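Local structure of carboxylase (5H80) at residues A[397-408]-A[421-429]. The protein probably carries out, with its biotin carboxylase domain, the ATP-dependent carboxylation of biotin as part of a single-chain bacterial carboxylase. Numbering follows the deposited sequence.
Sequences PGGPGVRVDTFV and LLAKVVVHR
Strands 402-406 and 421-429 run antiparallel, their axes 4.7 Å apart at closest approach, in an antiparallel sheet; both lie in the biotin carboxylase C-terminal region, and 402-406 is the sheet's outermost strand within the chain. Arg403 pairs with Val426 and Asp405 with Lys424 as hydrogen-bonded pairs. Val426 N reaches Arg403 O at 2.8 Å in a nearly straight bond. A further bond runs from His428 N to the carbonyl of Gly401, within the type II turn of Gly399 to Val402.

Val402, Val404, Val425 and Val427 share one face with Ala423. Val404 and Val425 lie side by side, CG2 to CG2 at 4.1 Å. Helix 434-446 packs against this face.

The other face carries Arg403, Asp405 and Lys424 beside Val426. The extended Arg403 chain grips Asp405 side-on: NE meets OD1 at 2.7 Å and NH2 meets OD2, both on the syn side but tilted out of the carboxylate plane. Both oxygens stay close to the guanidinium plane. Glu329 and Glu330 also hold Arg403 NH1, so this guanidinium is tied to three carboxylates. Lys424 bends at chi3 (-60°), and its CE lies 4.0 Å from Asp405 CB. A water links its NZ to Asp405 OD2; NZ also bonds Val323 O and Glu42.

A classic bulge at Leu422 and Ala423 faces Val373 of strand 367-374. Here Thr406 OG1, anti to its own nitrogen (chi1 -172°), donates to Leu422 O at 2.6 Å. The same OG1 accepts from Val408 N at 3.2 Å, closing an ST turn.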
# COMPACT_ATOMS: atom_id res chain seq x y z
N PRO A 397 10.11 5.66 -3.15
CA PRO A 397 9.00 5.52 -4.05
C PRO A 397 7.69 5.45 -3.34
O PRO A 397 7.65 5.03 -2.21
CB PRO A 397 9.26 4.21 -4.82
CG PRO A 397 10.20 3.48 -3.96
CD PRO A 397 10.92 4.43 -3.08
N GLY A 398 6.60 5.89 -3.96
CA GLY A 398 5.27 5.65 -3.43
C GLY A 398 4.24 5.46 -4.54
O GLY A 398 4.59 5.20 -5.72
N GLY A 399 3.03 5.51 -4.12
CA GLY A 399 1.87 5.49 -4.91
C GLY A 399 1.31 4.05 -5.01
O GLY A 399 1.66 3.20 -4.19
N PRO A 400 0.34 3.80 -5.88
CA PRO A 400 -0.35 2.55 -5.95
C PRO A 400 0.60 1.30 -6.14
O PRO A 400 1.66 1.38 -6.83
CB PRO A 400 -1.30 2.69 -7.15
CG PRO A 400 -0.76 3.79 -7.97
CD PRO A 400 -0.17 4.72 -6.95
N GLY A 401 0.31 0.29 -5.31
CA GLY A 401 1.09 -0.92 -5.36
C GLY A 401 2.48 -0.84 -4.83
O GLY A 401 3.26 -1.75 -5.08
N VAL A 402 2.87 0.23 -4.12
CA VAL A 402 4.21 0.30 -3.56
C VAL A 402 4.05 0.55 -2.05
O VAL A 402 3.29 1.39 -1.63
CB VAL A 402 4.95 1.54 -4.21
CG1 VAL A 402 6.16 2.00 -3.39
CG2 VAL A 402 5.21 1.24 -5.63
N ARG A 403 4.90 -0.07 -1.24
CA ARG A 403 4.96 0.18 0.20
C ARG A 403 6.45 0.19 0.54
O ARG A 403 7.19 -0.70 0.10
CB ARG A 403 4.32 -0.99 0.95
CG ARG A 403 4.78 -1.15 2.39
CD ARG A 403 4.06 -2.28 3.09
NE ARG A 403 4.64 -2.52 4.41
CZ ARG A 403 4.17 -3.50 5.23
NH1 ARG A 403 3.15 -4.32 4.88
NH2 ARG A 403 4.73 -3.68 6.46
N VAL A 404 6.85 1.13 1.40
CA VAL A 404 8.25 1.23 1.85
C VAL A 404 8.34 1.27 3.37
O VAL A 404 7.80 2.18 3.98
CB VAL A 404 8.96 2.48 1.29
CG1 VAL A 404 10.42 2.53 1.79
CG2 VAL A 404 9.00 2.49 -0.24
N ASP A 405 9.09 0.32 3.95
CA ASP A 405 9.31 0.22 5.38
C ASP A 405 10.80 0.65 5.62
O ASP A 405 11.77 -0.02 5.15
CB ASP A 405 9.05 -1.18 6.02
CG ASP A 405 7.58 -1.56 6.08
OD1 ASP A 405 6.77 -1.01 5.26
OD2 ASP A 405 7.20 -2.32 6.96
N THR A 406 10.96 1.73 6.39
CA THR A 406 12.29 2.31 6.68
C THR A 406 12.24 2.95 8.12
O THR A 406 11.23 3.05 8.77
CB THR A 406 12.71 3.30 5.56
OG1 THR A 406 14.09 3.79 5.66
CG2 THR A 406 11.75 4.48 5.49
N PHE A 407 13.44 3.40 8.49
CA PHE A 407 13.79 4.17 9.65
C PHE A 407 14.57 5.49 9.32
O PHE A 407 14.79 6.33 10.19
CB PHE A 407 14.61 3.29 10.61
CG PHE A 407 15.93 3.06 10.11
CD1 PHE A 407 17.07 3.76 10.67
CD2 PHE A 407 16.18 2.14 9.14
CE1 PHE A 407 18.34 3.54 10.15
CE2 PHE A 407 17.44 1.89 8.68
CZ PHE A 407 18.52 2.59 9.14
N VAL A 408 14.91 5.66 8.06
CA VAL A 408 15.88 6.68 7.48
C VAL A 408 15.08 7.96 7.24
O VAL A 408 13.94 7.96 6.74
CB VAL A 408 16.69 6.19 6.28
CG1 VAL A 408 17.63 7.28 5.78
CG2 VAL A 408 17.50 4.94 6.65
N LEU A 421 20.96 -2.33 5.93
CA LEU A 421 19.59 -2.05 5.42
C LEU A 421 19.21 -0.62 5.62
O LEU A 421 19.23 -0.09 6.79
CB LEU A 421 18.66 -2.99 6.03
CG LEU A 421 17.21 -2.96 5.46
CD1 LEU A 421 17.17 -3.54 4.06
CD2 LEU A 421 16.36 -3.79 6.41
N LEU A 422 18.77 0.00 4.55
CA LEU A 422 18.23 1.38 4.58
C LEU A 422 16.71 1.39 4.41
O LEU A 422 16.04 2.11 5.13
CB LEU A 422 18.80 2.20 3.44
CG LEU A 422 20.30 2.70 3.52
CD1 LEU A 422 20.68 3.35 2.19
CD2 LEU A 422 20.54 3.55 4.77
N ALA A 423 16.21 0.55 3.46
CA ALA A 423 14.75 0.47 3.33
C ALA A 423 14.31 -0.81 2.65
O ALA A 423 15.04 -1.35 1.82
CB ALA A 423 14.25 1.67 2.52
N LYS A 424 13.09 -1.20 2.92
CA LYS A 424 12.51 -2.34 2.20
C LYS A 424 11.39 -1.83 1.26
O LYS A 424 10.55 -1.20 1.75
CB LYS A 424 12.01 -3.41 3.10
CG LYS A 424 13.01 -3.88 4.18
CD LYS A 424 12.45 -4.96 5.12
CE LYS A 424 11.20 -4.59 5.95
NZ LYS A 424 10.75 -5.55 7.01
N VAL A 425 11.47 -2.16 -0.01
CA VAL A 425 10.49 -1.74 -0.99
C VAL A 425 9.69 -2.91 -1.43
O VAL A 425 10.25 -3.86 -2.03
CB VAL A 425 11.16 -1.10 -2.20
CG1 VAL A 425 10.16 -0.69 -3.37
CG2 VAL A 425 12.01 0.11 -1.73
N VAL A 426 8.38 -2.82 -1.22
CA VAL A 426 7.47 -3.94 -1.47
C VAL A 426 6.60 -3.48 -2.62
O VAL A 426 5.99 -2.39 -2.52
CB VAL A 426 6.67 -4.38 -0.28
CG1 VAL A 426 5.83 -5.58 -0.58
CG2 VAL A 426 7.62 -4.67 0.93
N VAL A 427 6.54 -4.30 -3.65
CA VAL A 427 5.66 -3.93 -4.76
C VAL A 427 4.65 -5.02 -4.99
O VAL A 427 4.95 -6.21 -4.84
CB VAL A 427 6.45 -3.63 -5.97
CG1 VAL A 427 5.59 -3.54 -7.16
CG2 VAL A 427 7.22 -2.33 -5.82
N HIS A 428 3.41 -4.64 -5.29
CA HIS A 428 2.27 -5.62 -5.30
C HIS A 428 1.30 -5.33 -6.44
O HIS A 428 1.15 -4.22 -6.81
CB HIS A 428 1.53 -5.55 -4.03
CG HIS A 428 0.27 -6.35 -3.97
ND1 HIS A 428 -0.97 -5.76 -3.76
CD2 HIS A 428 0.04 -7.70 -3.99
CE1 HIS A 428 -1.89 -6.70 -3.65
NE2 HIS A 428 -1.31 -7.88 -3.82
N ARG A 429 0.95 -6.38 -7.15
CA ARG A 429 -0.08 -6.25 -8.12
C ARG A 429 -1.03 -7.41 -8.10
O ARG A 429 -0.83 -8.47 -7.43
CB ARG A 429 0.52 -6.10 -9.45
CG ARG A 429 1.28 -7.28 -9.92
CD ARG A 429 2.13 -6.82 -11.11
NE ARG A 429 1.37 -6.68 -12.36
CZ ARG A 429 1.54 -5.71 -13.29
NH1 ARG A 429 2.35 -4.71 -13.09
NH2 ARG A 429 0.87 -5.77 -14.43
O HOH W 1 8.93 -3.97 8.22